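Local coordinates for endoglucanase (Uncultured bacterium, PDB 3X17), which hydrolyses internal beta-1,4-glucosidic bonds of cellulose as a glycoside hydrolase family 9 endoglucanase built on an (alpha/alpha)6 barrel, at residues D221-V226 and R287-F292; L194-E199 and W282-R287; W232-Q237 and R298-A303. All blocks are in the same frame, centred on the assembly; numbering follows the deposited sequence.

Contact 1 of 3, residues D221-V226 and R287-F292. With CA (calcium ion), chain D.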
loop_
_atom_site.group_PDB
_atom_site.type_symbol
_atom_site.label_atom_id
_atom_site.label_comp_id
_atom_site.label_asym_id
_atom_site.label_seq_id
_atom_site.Cartn_x
_atom_site.Cartn_y
_atom_site.Cartn_z
ATOM N N ASP A 221 -2.440 -16.414 8.456
ATOM C CA ASP A 221 -1.582 -15.495 9.188
ATOM C C ASP A 221 -1.904 -14.045 8.843
ATOM O O ASP A 221 -1.786 -13.176 9.688
ATOM C CB ASP A 221 -0.103 -15.782 8.882
ATOM C CG ASP A 221 0.420 -16.971 9.653
ATOM O OD1 ASP A 221 -0.388 -17.596 10.360
ATOM O OD2 ASP A 221 1.609 -17.309 9.515
ATOM N N ILE A 222 -2.245 -13.774 7.587
ATOM C CA ILE A 222 -2.583 -12.403 7.181
ATOM C C ILE A 222 -3.741 -11.901 8.040
ATOM O O ILE A 222 -3.752 -10.746 8.448
ATOM C CB ILE A 222 -2.958 -12.282 5.668
ATOM C CG1 ILE A 222 -3.121 -10.792 5.253
ATOM C CG2 ILE A 222 -4.262 -12.996 5.393
ATOM C CD1 ILE A 222 -1.855 -9.958 5.401
ATOM N N LEU A 223 -4.642 -12.806 8.435
ATOM C CA LEU A 223 -5.761 -12.442 9.323
ATOM C C LEU A 223 -5.338 -12.267 10.781
ATOM O O LEU A 223 -5.791 -11.354 11.447
ATOM C CB LEU A 223 -6.917 -13.452 9.226
ATOM C CG LEU A 223 -7.545 -13.580 7.829
ATOM C CD1 LEU A 223 -8.764 -14.479 7.867
ATOM C CD2 LEU A 223 -7.874 -12.209 7.258
ATOM N N ASP A 224 -4.389 -13.065 11.244
ATOM C CA ASP A 224 -3.757 -12.776 12.525
ATOM C C ASP A 224 -3.115 -11.396 12.519
ATOM O O ASP A 224 -3.228 -10.662 13.495
ATOM C CB ASP A 224 -2.729 -13.834 12.894
ATOM C CG ASP A 224 -3.367 -15.186 13.150
ATOM O OD1 ASP A 224 -4.391 -15.255 13.880
ATOM O OD2 ASP A 224 -2.915 -16.151 12.511
ATOM N N GLU A 225 -2.444 -11.029 11.428
ATOM C CA GLU A 225 -1.801 -9.716 11.421
ATOM C C GLU A 225 -2.866 -8.622 11.487
ATOM O O GLU A 225 -2.757 -7.692 12.288
ATOM C CB GLU A 225 -0.921 -9.500 10.195
ATOM C CG GLU A 225 -0.028 -8.242 10.343
ATOM C CD GLU A 225 0.995 -8.409 11.475
ATOM O OE1 GLU A 225 1.583 -9.515 11.573
ATOM O OE2 GLU A 225 1.146 -7.477 12.297
ATOM N N VAL A 226 -3.833 -8.691 10.575
ATOM C CA VAL A 226 -4.964 -7.779 10.584
ATOM C C VAL A 226 -5.559 -7.662 11.981
ATOM O O VAL A 226 -5.936 -6.578 12.407
ATOM C CB VAL A 226 -6.069 -8.229 9.608
ATOM C CG1 VAL A 226 -7.392 -7.549 9.950
ATOM C CG2 VAL A 226 -5.646 -7.931 8.151
ATOM N N ARG A 287 -17.349 -9.935 8.735
ATOM C CA ARG A 287 -17.737 -10.774 7.642
ATOM C C ARG A 287 -16.648 -11.778 7.370
ATOM O O ARG A 287 -16.908 -12.912 7.142
ATOM C CB ARG A 287 -18.015 -9.938 6.394
ATOM C CG ARG A 287 -18.059 -10.694 5.100
ATOM C CD ARG A 287 -17.375 -9.952 3.990
ATOM N NE ARG A 287 -17.810 -8.596 3.981
ATOM C CZ ARG A 287 -17.148 -7.555 3.512
ATOM N NH1 ARG A 287 -15.985 -7.666 2.950
ATOM N NH2 ARG A 287 -17.708 -6.388 3.603
ATOM N N ILE A 288 -15.419 -11.339 7.408
ATOM C CA ILE A 288 -14.340 -12.164 6.914
ATOM C C ILE A 288 -13.858 -13.182 7.960
ATOM O O ILE A 288 -13.410 -14.277 7.598
ATOM C CB ILE A 288 -13.189 -11.283 6.362
ATOM C CG1 ILE A 288 -13.603 -10.629 5.050
ATOM C CG2 ILE A 288 -11.937 -12.071 6.139
ATOM C CD1 ILE A 288 -12.688 -9.493 4.645
ATOM N N PHE A 289 -13.937 -12.835 9.247
ATOM C CA PHE A 289 -13.361 -13.704 10.297
ATOM C C PHE A 289 -14.383 -14.744 10.714
ATOM O O PHE A 289 -14.096 -15.561 11.579
ATOM C CB PHE A 289 -12.954 -12.905 11.555
ATOM C CG PHE A 289 -11.573 -12.336 11.497
ATOM C CD1 PHE A 289 -11.337 -11.121 10.864
ATOM C CD2 PHE A 289 -10.505 -13.002 12.112
ATOM C CE1 PHE A 289 -10.046 -10.596 10.782
ATOM C CE2 PHE A 289 -9.207 -12.481 12.037
ATOM C CZ PHE A 289 -8.989 -11.257 11.397
ATOM N N ALA A 290 -15.612 -14.625 10.206
ATOM C CA ALA A 290 -16.709 -15.478 10.671
ATOM C C ALA A 290 -16.419 -16.999 10.661
ATOM O O ALA A 290 -16.714 -17.670 11.637
ATOM C CB ALA A 290 -18.017 -15.163 9.935
ATOM N N PRO A 291 -15.778 -17.528 9.599
ATOM C CA PRO A 291 -15.465 -18.975 9.597
ATOM C C PRO A 291 -14.309 -19.373 10.523
ATOM O O PRO A 291 -14.093 -20.554 10.736
ATOM C CB PRO A 291 -15.069 -19.265 8.137
ATOM C CG PRO A 291 -15.502 -18.027 7.346
ATOM C CD PRO A 291 -15.430 -16.885 8.320
ATOM N N PHE A 292 -13.529 -18.410 11.014
ATOM C CA PHE A 292 -12.334 -18.736 11.764
ATOM C C PHE A 292 -12.486 -18.495 13.251
ATOM O O PHE A 292 -11.977 -19.264 14.045
ATOM C CB PHE A 292 -11.115 -17.983 11.230
ATOM C CG PHE A 292 -10.876 -18.202 9.780
ATOM C CD1 PHE A 292 -10.406 -19.436 9.319
ATOM C CD2 PHE A 292 -11.184 -17.201 8.853
ATOM C CE1 PHE A 292 -10.169 -19.640 7.974
ATOM C CE2 PHE A 292 -11.008 -17.415 7.489
ATOM C CZ PHE A 292 -10.485 -18.633 7.044
HETATM CA CA CA D . -2.245 -18.428 11.904
#
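The F289 ring meets helix 221-235 with its rim: the carbonyl oxygen of L223 lies at the edge, in the plane of the ring, with L223 O 3.2 Å from F289 CZ. V226 CG1 sits near the same plane, 4.1 Å from F289 CE1, and L223 CB packs 3.7 Å from F289 CZ. The second ring, F292, is approached obliquely by the other end of L223, whose CD1 is 3.7 Å from F292 CE2; the two side chains cross at about a right angle. L223 is thus the hub of the contact. Its CG stands anti to the carbonyl carbon (chi1 -61°), which sends the branched end among I288, F289 and F292: CD1 goes to F292 and CD2 to I288, with L223 CD2 4.2 Å from I288 CG2. In the turn that follows, F292 N is hydrogen-bonded to F289 O. Helix 184-200 borders the same packing, with L194 against V226 and Y198 against F292. Beyond L223, the carboxylates of D221 and D224 bind a calcium ion, D221 OD1 and D224 OD2 each lying 2.5 Å from it; D207, E214, N217 and V219 complete the site. No hydrogen bond joins the two segments, so cohesion across the contact is mainly apolar, while the in-plane approach sets the weakly positive ring hydrogens of F289 towards the L223 carbonyl oxygen. The calcium ion in turn ties the first turn of helix 221-235 to the loop before it, and probably steadies the turn that carries L223.

Contact 2 of 3, residues L194-E199 and W282-R287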
loop_
_atom_site.group_PDB
_atom_site.type_symbol
_atom_site.label_atom_id
_atom_site.label_comp_id
_atom_site.label_asym_id
_atom_site.label_seq_id
_atom_site.Cartn_x
_atom_site.Cartn_y
_atom_site.Cartn_z
ATOM N N LEU A 194 -5.723 -5.104 3.590
ATOM C CA LEU A 194 -5.253 -6.481 3.780
ATOM C C LEU A 194 -6.435 -7.452 3.796
ATOM O O LEU A 194 -6.369 -8.552 3.231
ATOM C CB LEU A 194 -4.409 -6.617 5.054
ATOM C CG LEU A 194 -3.203 -5.669 5.186
ATOM C CD1 LEU A 194 -2.516 -5.903 6.555
ATOM C CD2 LEU A 194 -2.161 -5.815 4.043
ATOM N N LEU A 195 -7.539 -7.026 4.391
ATOM C CA LEU A 195 -8.693 -7.904 4.501
ATOM C C LEU A 195 -9.211 -8.230 3.104
ATOM O O LEU A 195 -9.583 -9.370 2.813
ATOM C CB LEU A 195 -9.817 -7.242 5.313
ATOM C CG LEU A 195 -9.754 -7.404 6.836
ATOM C CD1 LEU A 195 -10.817 -6.506 7.459
ATOM C CD2 LEU A 195 -9.978 -8.859 7.274
ATOM N N LYS A 196 -9.227 -7.219 2.241
ATOM C CA LYS A 196 -9.762 -7.366 0.887
ATOM C C LYS A 196 -8.846 -8.236 0.050
ATOM O O LYS A 196 -9.311 -8.978 -0.808
ATOM C CB LYS A 196 -9.887 -5.977 0.247
ATOM C CG LYS A 196 -10.861 -5.897 -0.885
ATOM C CD LYS A 196 -12.257 -6.356 -0.460
ATOM C CE LYS A 196 -13.009 -6.850 -1.699
ATOM N NZ LYS A 196 -14.252 -7.580 -1.288
ATOM N N ALA A 197 -7.532 -8.053 0.214
ATOM C CA ALA A 197 -6.565 -8.954 -0.389
ATOM C C ALA A 197 -6.905 -10.406 -0.037
ATOM O O ALA A 197 -6.833 -11.291 -0.894
ATOM C CB ALA A 197 -5.153 -8.626 0.077
ATOM N N TYR A 198 -7.133 -10.662 1.243
ATOM C CA TYR A 198 -7.398 -12.011 1.661
ATOM C C TYR A 198 -8.720 -12.503 1.100
ATOM O O TYR A 198 -8.799 -13.599 0.575
ATOM C CB TYR A 198 -7.392 -12.180 3.178
ATOM C CG TYR A 198 -7.902 -13.564 3.569
ATOM C CD1 TYR A 198 -7.053 -14.682 3.511
ATOM C CD2 TYR A 198 -9.254 -13.781 3.813
ATOM C CE1 TYR A 198 -7.521 -15.955 3.816
ATOM C CE2 TYR A 198 -9.746 -15.065 4.054
ATOM C CZ TYR A 198 -8.878 -16.136 4.048
ATOM O OH TYR A 198 -9.365 -17.375 4.308
ATOM N N GLU A 199 -9.743 -11.664 1.168
ATOM C CA GLU A 199 -11.076 -12.020 0.694
ATOM C C GLU A 199 -11.093 -12.407 -0.790
ATOM O O GLU A 199 -11.758 -13.345 -1.181
ATOM C CB GLU A 199 -12.033 -10.841 0.914
ATOM C CG GLU A 199 -13.501 -11.190 0.695
ATOM C CD GLU A 199 -14.416 -10.138 1.264
ATOM O OE1 GLU A 199 -14.156 -8.926 1.049
ATOM O OE2 GLU A 199 -15.420 -10.513 1.909
ATOM N N TRP A 282 -13.846 -2.830 10.913
ATOM C CA TRP A 282 -14.421 -3.806 11.831
ATOM C C TRP A 282 -15.583 -4.580 11.189
ATOM O O TRP A 282 -15.765 -5.760 11.473
ATOM C CB TRP A 282 -14.969 -3.132 13.083
ATOM C CG TRP A 282 -13.940 -2.680 14.049
ATOM C CD1 TRP A 282 -12.735 -3.282 14.325
ATOM C CD2 TRP A 282 -14.019 -1.527 14.896
ATOM N NE1 TRP A 282 -12.042 -2.537 15.253
ATOM C CE2 TRP A 282 -12.828 -1.489 15.663
ATOM C CE3 TRP A 282 -14.957 -0.499 15.049
ATOM C CZ2 TRP A 282 -12.565 -0.473 16.583
ATOM C CZ3 TRP A 282 -14.680 0.531 15.961
ATOM C CH2 TRP A 282 -13.517 0.520 16.727
ATOM N N ALA A 283 -16.477 -3.879 10.505
ATOM C CA ALA A 283 -17.603 -4.570 9.842
ATOM C C ALA A 283 -17.107 -5.519 8.746
ATOM O O ALA A 283 -17.646 -6.608 8.571
ATOM C CB ALA A 283 -18.597 -3.584 9.276
ATOM N N MET A 284 -16.107 -5.093 7.975
ATOM C CA MET A 284 -15.401 -6.032 7.105
ATOM C C MET A 284 -14.872 -7.272 7.834
ATOM O O MET A 284 -14.928 -8.362 7.307
ATOM C CB MET A 284 -14.268 -5.343 6.348
ATOM C CG MET A 284 -14.763 -4.466 5.229
ATOM S SD MET A 284 -13.428 -3.455 4.572
ATOM C CE MET A 284 -12.644 -4.660 3.493
ATOM N N ALA A 285 -14.238 -7.081 8.985
ATOM C CA ALA A 285 -13.612 -8.203 9.687
ATOM C C ALA A 285 -14.696 -9.133 10.199
ATOM O O ALA A 285 -14.488 -10.352 10.302
ATOM C CB ALA A 285 -12.755 -7.703 10.854
ATOM N N ALA A 286 -15.830 -8.546 10.576
ATOM C CA ALA A 286 -16.957 -9.339 11.056
ATOM C C ALA A 286 -17.384 -10.344 9.979
ATOM O O ALA A 286 -17.721 -11.482 10.289
ATOM C CB ALA A 286 -18.123 -8.435 11.456
ATOM N N ARG A 287 -17.349 -9.935 8.735
ATOM C CA ARG A 287 -17.737 -10.774 7.642
ATOM C C ARG A 287 -16.648 -11.778 7.370
ATOM O O ARG A 287 -16.908 -12.912 7.142
ATOM C CB ARG A 287 -18.015 -9.938 6.394
ATOM C CG ARG A 287 -18.059 -10.694 5.100
ATOM C CD ARG A 287 -17.375 -9.952 3.990
ATOM N NE ARG A 287 -17.810 -8.596 3.981
ATOM C CZ ARG A 287 -17.148 -7.555 3.512
ATOM N NH1 ARG A 287 -15.985 -7.666 2.950
ATOM N NH2 ARG A 287 -17.708 -6.388 3.603
#
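E199 reaches R287 on an extended chain whose CG is anti to the backbone N (chi1 -169°), while R287, bent at chi2 and chi3, folds its guanidinium back to meet it. Carboxylate and guanidinium are nearly coplanar, 9° apart. R287 NH1 donates to the syn lone pair of E199 OE2 over 3.1 Å, the oxygen lying somewhat out of the guanidinium plane, and stands 2.9 Å from E199 OE1. K196 NZ reaches E199 OE1 at 2.7 Å from above the carboxylate plane, so one carboxylate bridges the lysine and the arginine in a salt-bridge network. R287 NH2 makes a further salt bridge to E346, and K196 NZ one to D386. Beneath this network L195 supplies the apolar half: its CD1 lies 3.8 Å from M284 CB and 4.1 Å from A285 CB. M284 CE also approaches K196 CD, at 4.3 Å. The short helical segments run in nearly the same direction, 26° apart, with axes 10.5 Å from each other at their closest. Among the helices of the (alpha/alpha)6 barrel, 337-351 packs on M284 and R287, 381-390 on K196, E199 and R287, and 221-235 on L194 and A285.

Contact 3 of 3, residues W232-Q237 and R298-A303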
loop_
_atom_site.group_PDB
_atom_site.type_symbol
_atom_site.label_atom_id
_atom_site.label_comp_id
_atom_site.label_asym_id
_atom_site.label_seq_id
_atom_site.Cartn_x
_atom_site.Cartn_y
_atom_site.Cartn_z
ATOM N N TRP A 232 -5.928 -3.139 18.365
ATOM C CA TRP A 232 -5.509 -1.798 18.742
ATOM C C TRP A 232 -6.560 -0.735 18.513
ATOM O O TRP A 232 -6.795 0.095 19.381
ATOM C CB TRP A 232 -4.217 -1.410 18.045
ATOM C CG TRP A 232 -3.773 -0.092 18.511
ATOM C CD1 TRP A 232 -3.360 0.232 19.775
ATOM C CD2 TRP A 232 -3.819 1.138 17.778
ATOM N NE1 TRP A 232 -3.075 1.571 19.848
ATOM C CE2 TRP A 232 -3.399 2.161 18.656
ATOM C CE3 TRP A 232 -4.092 1.463 16.448
ATOM C CZ2 TRP A 232 -3.283 3.480 18.258
ATOM C CZ3 TRP A 232 -3.984 2.792 16.052
ATOM C CH2 TRP A 232 -3.600 3.781 16.963
ATOM N N LEU A 233 -7.235 -0.779 17.361
ATOM C CA LEU A 233 -8.452 0.012 17.161
ATOM C C LEU A 233 -9.493 -0.100 18.292
ATOM O O LEU A 233 -10.084 0.915 18.685
ATOM C CB LEU A 233 -9.110 -0.293 15.798
ATOM C CG LEU A 233 -8.319 0.025 14.518
ATOM C CD1 LEU A 233 -9.235 -0.043 13.266
ATOM C CD2 LEU A 233 -7.581 1.413 14.596
ATOM N N PHE A 234 -9.786 -1.322 18.760
ATOM C CA PHE A 234 -10.669 -1.483 19.912
ATOM C C PHE A 234 -10.202 -0.603 21.092
ATOM O O PHE A 234 -11.017 0.069 21.727
ATOM C CB PHE A 234 -10.766 -2.952 20.381
ATOM C CG PHE A 234 -11.435 -3.877 19.392
ATOM C CD1 PHE A 234 -12.548 -3.463 18.651
ATOM C CD2 PHE A 234 -11.002 -5.196 19.270
ATOM C CE1 PHE A 234 -13.144 -4.327 17.724
ATOM C CE2 PHE A 234 -11.664 -6.099 18.426
ATOM C CZ PHE A 234 -12.721 -5.658 17.636
ATOM N N ARG A 235 -8.900 -0.613 21.380
ATOM C CA ARG A 235 -8.381 0.121 22.557
ATOM C C ARG A 235 -8.482 1.625 22.312
ATOM O O ARG A 235 -8.415 2.415 23.257
ATOM C CB ARG A 235 -6.940 -0.297 22.872
ATOM C CG ARG A 235 -6.734 -1.829 23.072
ATOM C CD ARG A 235 -5.243 -2.221 23.175
ATOM N NE ARG A 235 -5.088 -3.676 23.154
ATOM C CZ ARG A 235 -4.581 -4.407 22.142
ATOM N NH1 ARG A 235 -3.907 -3.858 21.121
ATOM N NH2 ARG A 235 -4.651 -5.727 22.215
ATOM N N MET A 236 -8.580 2.020 21.041
ATOM C CA MET A 236 -8.726 3.434 20.663
ATOM C C MET A 236 -10.196 3.886 20.616
ATOM O O MET A 236 -10.512 5.003 20.172
ATOM C CB MET A 236 -8.061 3.700 19.316
ATOM C CG MET A 236 -6.526 3.654 19.334
ATOM S SD MET A 236 -5.795 4.926 20.425
ATOM C CE MET A 236 -5.678 6.358 19.301
ATOM N N GLN A 237 -11.090 3.009 21.045
ATOM C CA GLN A 237 -12.495 3.318 21.022
ATOM C C GLN A 237 -13.039 3.662 22.407
ATOM O O GLN A 237 -12.890 2.925 23.369
ATOM C CB GLN A 237 -13.340 2.210 20.359
ATOM C CG GLN A 237 -14.763 2.686 19.989
ATOM C CD GLN A 237 -15.670 1.562 19.452
ATOM O OE1 GLN A 237 -15.501 0.385 19.805
ATOM N NE2 GLN A 237 -16.651 1.929 18.609
ATOM N N ARG A 298 -18.014 -11.382 16.212
ATOM C CA ARG A 298 -19.048 -10.658 16.982
ATOM C C ARG A 298 -18.520 -9.370 17.571
ATOM O O ARG A 298 -19.247 -8.371 17.670
ATOM C CB ARG A 298 -19.560 -11.507 18.167
ATOM C CG ARG A 298 -20.534 -12.606 17.761
ATOM C CD ARG A 298 -20.936 -13.463 18.967
ATOM N NE ARG A 298 -21.278 -14.797 18.510
ATOM C CZ ARG A 298 -20.541 -15.877 18.732
ATOM N NH1 ARG A 298 -19.500 -15.820 19.549
ATOM N NH2 ARG A 298 -20.906 -17.030 18.198
ATOM N N LYS A 299 -17.337 -9.456 18.158
ATOM C CA LYS A 299 -16.784 -8.324 18.864
ATOM C C LYS A 299 -16.508 -7.213 17.855
ATOM O O LYS A 299 -16.782 -6.036 18.124
ATOM C CB LYS A 299 -15.497 -8.718 19.600
ATOM C CG LYS A 299 -14.824 -7.566 20.390
ATOM C CD LYS A 299 -13.443 -8.030 20.871
ATOM C CE LYS A 299 -12.970 -7.256 22.085
ATOM N NZ LYS A 299 -11.503 -7.475 22.320
ATOM N N ALA A 300 -15.987 -7.584 16.681
ATOM C CA ALA A 300 -15.696 -6.557 15.691
ATOM C C ALA A 300 -17.020 -5.942 15.278
ATOM O O ALA A 300 -17.123 -4.729 15.154
ATOM C CB ALA A 300 -14.927 -7.093 14.506
ATOM N N LEU A 301 -18.064 -6.768 15.215
ATOM C CA LEU A 301 -19.366 -6.288 14.750
ATOM C C LEU A 301 -19.966 -5.372 15.780
ATOM O O LEU A 301 -20.498 -4.328 15.428
ATOM C CB LEU A 301 -20.330 -7.435 14.431
ATOM C CG LEU A 301 -21.805 -7.067 14.189
ATOM C CD1 LEU A 301 -21.951 -6.144 12.984
ATOM C CD2 LEU A 301 -22.720 -8.328 14.063
ATOM N N ALA A 302 -19.814 -5.715 17.063
ATOM C CA ALA A 302 -20.385 -4.878 18.135
ATOM C C ALA A 302 -19.740 -3.507 18.138
ATOM O O ALA A 302 -20.425 -2.481 18.239
ATOM C CB ALA A 302 -20.241 -5.556 19.514
ATOM N N ALA A 303 -18.418 -3.494 17.990
ATOM C CA ALA A 303 -17.671 -2.259 17.952
ATOM C C ALA A 303 -18.133 -1.384 16.784
ATOM O O ALA A 303 -18.338 -0.177 16.943
ATOM C CB ALA A 303 -16.191 -2.559 17.829
#
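Helix 221-235 ends within the segment 232-237: M236 is the first residue to leave helical backbone angles, and Q237 is extended (phi/psi -104°/136°), while 298-303 is helical throughout. The backbones come nearest at F234 and A303, their CA atoms 7.3 Å apart. F234 carries most of the packing between them. Its ring presents an edge to the neighbouring helix, A300 CA lying in the ring plane 3.7 Å from F234 CZ. A303 CB comes in obliquely, 3.5 Å from F234 CE1, and the extended K299 chain crosses the ring on another flank, with K299 CD 3.6 Å from F234 CE2. In the (alpha/alpha)6 barrel fold this contact joins the C-terminal end of helix 221-235 to the N-terminal half of helix 294-312, and W282 of helix 272-288 lies against both segments, its ring stacked with that of F234. The small side chains of A300 and A303 let the ring come close to the helix backbone. Past the helix end, Q237 stretches across with CG anti to the backbone N, and its NE2 donates to A303 O at 3.2 Å. The bond is fairly straight at the hydrogen (164°) and lies close to the amide plane of Q237, but it meets the A303 carbonyl from a tilted direction. Q237 NE2 also bonds to G241 O, so the amide nitrogen joins the loop after its own helix to helix 294-312, while its OE1 lies 3.6 Å from A303 CB.

How the contacts relate
All three contacts lie in the family 9 catalytic region, on the same side of the chain's centre, and involve four helices that follow one another in the chain: 184-200, 221-235, 272-288 and 294-312. In chain order the segments run 194-199, 221-226, 232-237, 282-287, 287-292 and 298-303. Contacts 1 and 2 share helix 272-288 and residue R287; their centres are 7 Å apart and they touch, as at I288 with L195. Contact 3 shares helix 221-235 with contact 1 but lies about 14 Å from both others, centre to centre, meeting contact 2 through W282. The segments of each pair alternate, so stretches distant in sequence meet; together they join these four helices, with the calcium site at contact 1.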